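Local structure of beta-phenylalanine aminotransferase (Variovorax paradoxus, 4AO9) at residues A[225-230]-A[258-263]; A[118-123]-A[323-328]. The protein probably catalyses the pyridoxal-5'-phosphate-dependent transfer of the amino group of beta-phenylalanine to a keto acid, as a class-III aminotransferase. All blocks are in the same frame, centred on the assembly; numbering follows the deposited sequence.

Overall arrangement
From the N terminus, the chain reaches 118-123, the loop after helix 106-117, and then enters the large mixed sheet that carries the cofactor. Contact 1 joins two neighbouring parallel strands of that sheet, 221-226 and 256-260, closing a short loop of 27 residues that includes helix 240-253. Contact 2 closes a far longer loop of 199 residues by bringing the start of helix 325-337 back to 118-123, so the first closure lies wholly within the second. The two centres are 29 Å apart and their nearest atoms about 13 Å, without touching. Contact 1 supplies Glu227, Asp260, Val262 and Met263 to the cofactor pocket, whereas contact 2 sits against the second subunit of the dimer.

Contact 1 (A[225-230]-A[258-263]); sequences LVEPMQ and VFDEVM. With PLP (pyridoxal-5'-phosphate), chain C.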
# COMPACT_ATOMS: atom_id res chain seq x y z
N LEU A 225 11.93 15.06 8.34
CA LEU A 225 11.22 13.79 8.59
C LEU A 225 12.09 12.90 9.47
O LEU A 225 13.26 12.65 9.14
CB LEU A 225 10.89 13.10 7.25
CG LEU A 225 10.37 11.65 7.34
CD1 LEU A 225 9.00 11.59 7.99
CD2 LEU A 225 10.31 11.01 5.96
N VAL A 226 11.54 12.45 10.59
CA VAL A 226 12.33 11.70 11.56
C VAL A 226 11.49 10.73 12.38
O VAL A 226 10.32 11.01 12.71
CB VAL A 226 13.11 12.69 12.50
CG1 VAL A 226 12.15 13.45 13.41
CG2 VAL A 226 14.20 11.98 13.32
N GLU A 227 12.10 9.60 12.72
CA GLU A 227 11.54 8.67 13.72
C GLU A 227 11.97 9.14 15.11
O GLU A 227 13.15 9.37 15.33
CB GLU A 227 12.11 7.27 13.50
CG GLU A 227 11.76 6.63 12.14
CD GLU A 227 12.76 5.55 11.79
OE1 GLU A 227 12.54 4.39 12.21
OE2 GLU A 227 13.77 5.88 11.12
N PRO A 228 11.02 9.27 16.06
CA PRO A 228 11.45 9.68 17.42
C PRO A 228 12.29 8.61 18.14
O PRO A 228 13.01 8.94 19.09
CB PRO A 228 10.15 9.97 18.17
CG PRO A 228 9.07 9.99 17.16
CD PRO A 228 9.56 9.35 15.88
N MET A 229 12.19 7.36 17.68
CA MET A 229 13.15 6.30 17.97
C MET A 229 13.29 5.55 16.66
O MET A 229 12.28 5.12 16.09
CB MET A 229 12.62 5.34 19.05
CG MET A 229 13.55 4.15 19.29
SD MET A 229 12.77 2.71 20.07
CE MET A 229 11.90 2.02 18.66
N GLN A 230 14.51 5.41 16.16
CA GLN A 230 14.69 4.64 14.92
C GLN A 230 14.43 3.17 15.17
O GLN A 230 14.92 2.59 16.15
CB GLN A 230 16.07 4.85 14.32
CG GLN A 230 16.24 6.21 13.69
CD GLN A 230 17.55 6.34 12.94
OE1 GLN A 230 18.51 5.59 13.17
NE2 GLN A 230 17.60 7.29 12.03
N VAL A 258 7.86 16.45 10.47
CA VAL A 258 7.02 15.25 10.36
C VAL A 258 7.64 14.15 11.21
O VAL A 258 8.79 13.75 11.00
CB VAL A 258 6.87 14.78 8.90
CG1 VAL A 258 6.05 13.49 8.83
CG2 VAL A 258 6.23 15.88 8.04
N PHE A 259 6.88 13.70 12.21
CA PHE A 259 7.28 12.52 12.96
C PHE A 259 6.68 11.27 12.34
O PHE A 259 5.45 11.13 12.22
CB PHE A 259 6.84 12.60 14.42
CG PHE A 259 7.73 13.44 15.32
CD1 PHE A 259 9.12 13.46 15.18
CD2 PHE A 259 7.15 14.15 16.36
CE1 PHE A 259 9.92 14.22 16.06
CE2 PHE A 259 7.94 14.92 17.23
CZ PHE A 259 9.31 14.96 17.08
N ASP A 260 7.57 10.34 11.98
CA ASP A 260 7.17 9.01 11.56
C ASP A 260 6.97 8.18 12.82
O ASP A 260 7.94 7.73 13.43
CB ASP A 260 8.26 8.42 10.65
CG ASP A 260 7.91 7.02 10.17
OD1 ASP A 260 7.03 6.37 10.76
OD2 ASP A 260 8.54 6.56 9.19
N GLU A 261 5.70 8.01 13.21
CA GLU A 261 5.36 7.19 14.38
C GLU A 261 4.71 5.88 13.97
O GLU A 261 3.99 5.25 14.74
CB GLU A 261 4.49 7.98 15.38
CG GLU A 261 5.20 9.20 15.98
CD GLU A 261 4.85 9.42 17.42
OE1 GLU A 261 5.38 8.68 18.27
OE2 GLU A 261 4.03 10.31 17.70
N VAL A 262 5.05 5.41 12.77
CA VAL A 262 4.53 4.10 12.34
C VAL A 262 4.85 3.03 13.38
O VAL A 262 4.01 2.19 13.69
CB VAL A 262 5.05 3.71 10.93
CG1 VAL A 262 4.74 2.24 10.61
CG2 VAL A 262 4.46 4.64 9.87
N MET A 263 6.05 3.07 13.93
CA MET A 263 6.42 2.18 15.03
C MET A 263 6.21 2.84 16.40
O MET A 263 5.63 2.25 17.31
CB MET A 263 7.86 1.73 14.87
CG MET A 263 8.18 0.46 15.57
SD MET A 263 9.77 -0.14 14.99
CE MET A 263 9.35 -1.13 13.56
N1 PLP C . 8.18 3.76 8.95
C2 PLP C . 8.52 3.03 10.01
C2A PLP C . 9.20 3.77 11.17
C3 PLP C . 8.25 1.66 10.05
O3 PLP C . 8.58 1.02 11.07
C4 PLP C . 7.62 1.01 8.99
C4A PLP C . 7.27 -0.49 8.99
C5 PLP C . 7.31 1.82 7.87
C6 PLP C . 7.60 3.18 7.89
C5A PLP C . 6.63 1.23 6.62
O4P PLP C . 5.37 0.74 6.77
P PLP C . 4.86 -0.34 5.69
O1P PLP C . 5.77 -1.62 5.85
O2P PLP C . 5.03 0.26 4.25
O3P PLP C . 3.42 -0.57 6.00
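Leu225 carries its CG opposite the amide nitrogen (chi1 170°), and chi2 of 67° then turns CD1 toward the next strand, 3.6 Å from Val258 CG1. Val226, with chi1 69°, holds its CG1 methyl between N and the carbonyl carbon, at the edge of the Phe259 ring and 3.5 Å from Phe259 CD1. Pro228 supplies a second kind of contact to that ring: its CG lies over one face. The backbones are joined by two bonds, Val226 N to Val258 O at 3.1 Å and Asp260 N to Val226 O at 2.9 Å; in the second the donor stands above the carbonyl plane. The two strands are parallel neighbours, joined through helix 240-253 as a beta-alpha-beta crossover in the seven-stranded sheet of a fold-type I aminotransferase. At the C-terminal ends of these strands the cofactor is met. Asp260 OD2 lies 2.8 Å from PLP N1 and also accepts hydrogen bonds from His180 and Asn156, while OD1 takes Val262 N at 3.0 Å in an Asx turn, so both carboxylate oxygens are fixed. With an alanine here, the pyridine nitrogen would probably lose its carboxylate partner, and His180, Asn156 and Val262 N an acceptor. The same turn sets Val262 against one face of the cofactor ring, CG1 3.5 Å from PLP C4. Glu227 OE1 approaches the cofactor's methyl, PLP C2A, at 3.6 Å; its carboxylate is itself held by the backbone nitrogens of Tyr179 and Gly231.

Contact 2 (A[118-123]-A[323-328]); sequences GGINLT and NNVMTM
Val325 points its two methyls at different parts of the 118-123 loop, crossing both Leu122 and Ile120 at about a right angle. Its CG1 meets the end of Leu122, 3.8 Å from CD1, while its CG2 lies 3.6 Å from Gly119 O and touches the Ile120 CG2 methyl. That same Ile120 methyl, set beside the backbone nitrogen and opposite the carbonyl carbon, is also reached obliquely by Met326, whose SD stands 3.9 Å away; Met326 continues onto Val112 and Met116 of helix 106-117. The contact therefore packs the first turn of helix 325-337 against the loop leaving helix 106-117, where Gly119 takes a positive phi of 103°; a CB there would jam against Gly118 O, which calls for glycine. Asn324 is the N-cap: its OD1 accepts Thr327 N at 2.8 Å with a nearly straight N-H...O angle of 177°, although the donor sits above the amide carbonyl plane, and its ND2 donates to Thr327 OG1 at 3.0 Å. No direct hydrogen bond joins the segments, but a water accepts from Val325 N at 3.2 Å and, weakly, from Leu122 N. On the loop, Ile120 O is bonded to His103 of the second subunit and Asn121 ND2 to Gly292 O of that subunit, placing the contact at the dimer interface.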
# COMPACT_ATOMS: atom_id res chain seq x y z
N GLY A 118 -21.48 -7.60 6.05
CA GLY A 118 -22.14 -6.39 5.58
C GLY A 118 -21.81 -6.00 4.15
O GLY A 118 -22.37 -5.05 3.62
N GLY A 119 -20.86 -6.72 3.55
CA GLY A 119 -20.42 -6.46 2.19
C GLY A 119 -19.08 -5.74 2.16
O GLY A 119 -18.83 -4.80 2.94
N ILE A 120 -18.20 -6.17 1.24
CA ILE A 120 -16.90 -5.52 1.03
C ILE A 120 -16.85 -4.82 -0.32
O ILE A 120 -17.79 -4.91 -1.11
CB ILE A 120 -15.73 -6.51 1.18
CG1 ILE A 120 -15.74 -7.56 0.05
CG2 ILE A 120 -15.79 -7.14 2.59
CD1 ILE A 120 -14.45 -8.41 0.02
N ASN A 121 -15.75 -4.09 -0.55
CA ASN A 121 -15.57 -3.32 -1.79
C ASN A 121 -16.73 -2.35 -2.03
O ASN A 121 -17.27 -2.27 -3.15
CB ASN A 121 -15.36 -4.26 -3.00
CG ASN A 121 -14.13 -5.17 -2.88
OD1 ASN A 121 -14.11 -6.23 -3.49
ND2 ASN A 121 -13.13 -4.77 -2.11
N LEU A 122 -17.10 -1.62 -0.98
CA LEU A 122 -18.33 -0.84 -0.98
C LEU A 122 -18.35 0.40 -1.87
O LEU A 122 -19.41 0.98 -2.10
CB LEU A 122 -18.75 -0.50 0.46
CG LEU A 122 -19.14 -1.68 1.35
CD1 LEU A 122 -19.64 -1.15 2.70
CD2 LEU A 122 -20.21 -2.54 0.69
N THR A 123 -17.19 0.80 -2.39
CA THR A 123 -17.12 1.84 -3.43
C THR A 123 -17.77 3.16 -3.05
O THR A 123 -18.50 3.76 -3.82
CB THR A 123 -17.71 1.35 -4.79
OG1 THR A 123 -17.39 -0.03 -4.97
CG2 THR A 123 -17.12 2.13 -5.93
N ASN A 323 -9.90 2.94 2.45
CA ASN A 323 -10.96 2.99 3.46
C ASN A 323 -11.70 1.66 3.57
O ASN A 323 -12.85 1.62 4.02
CB ASN A 323 -11.92 4.15 3.16
CG ASN A 323 -12.82 3.90 1.95
OD1 ASN A 323 -12.49 3.11 1.07
ND2 ASN A 323 -13.96 4.57 1.92
N ASN A 324 -11.04 0.56 3.21
CA ASN A 324 -11.75 -0.71 3.13
C ASN A 324 -12.34 -1.11 4.47
O ASN A 324 -11.72 -0.90 5.51
CB ASN A 324 -10.85 -1.80 2.56
CG ASN A 324 -9.91 -2.37 3.57
OD1 ASN A 324 -10.27 -3.25 4.37
ND2 ASN A 324 -8.66 -1.89 3.54
N VAL A 325 -13.56 -1.66 4.44
CA VAL A 325 -14.29 -1.90 5.68
C VAL A 325 -13.63 -2.90 6.61
O VAL A 325 -13.83 -2.82 7.82
CB VAL A 325 -15.76 -2.33 5.43
CG1 VAL A 325 -16.56 -1.18 4.86
CG2 VAL A 325 -15.85 -3.58 4.57
N MET A 326 -12.86 -3.84 6.07
CA MET A 326 -12.22 -4.83 6.93
C MET A 326 -11.13 -4.20 7.80
O MET A 326 -11.10 -4.42 9.01
CB MET A 326 -11.68 -5.98 6.09
CG MET A 326 -12.83 -6.80 5.48
SD MET A 326 -12.27 -7.87 4.16
CE MET A 326 -11.34 -9.09 5.11
N THR A 327 -10.27 -3.40 7.19
CA THR A 327 -9.27 -2.62 7.93
C THR A 327 -9.93 -1.67 8.93
O THR A 327 -9.50 -1.59 10.08
CB THR A 327 -8.34 -1.83 6.99
OG1 THR A 327 -7.62 -2.76 6.16
CG2 THR A 327 -7.35 -0.95 7.77
N MET A 328 -10.95 -0.95 8.50
CA MET A 328 -11.62 0.02 9.38
C MET A 328 -12.22 -0.68 10.59
O MET A 328 -12.11 -0.19 11.72
CB MET A 328 -12.70 0.81 8.63
CG MET A 328 -12.22 1.60 7.40
SD MET A 328 -11.04 2.94 7.69
CE MET A 328 -9.47 2.14 7.34
O HOH W 1 -14.88 -1.88 1.56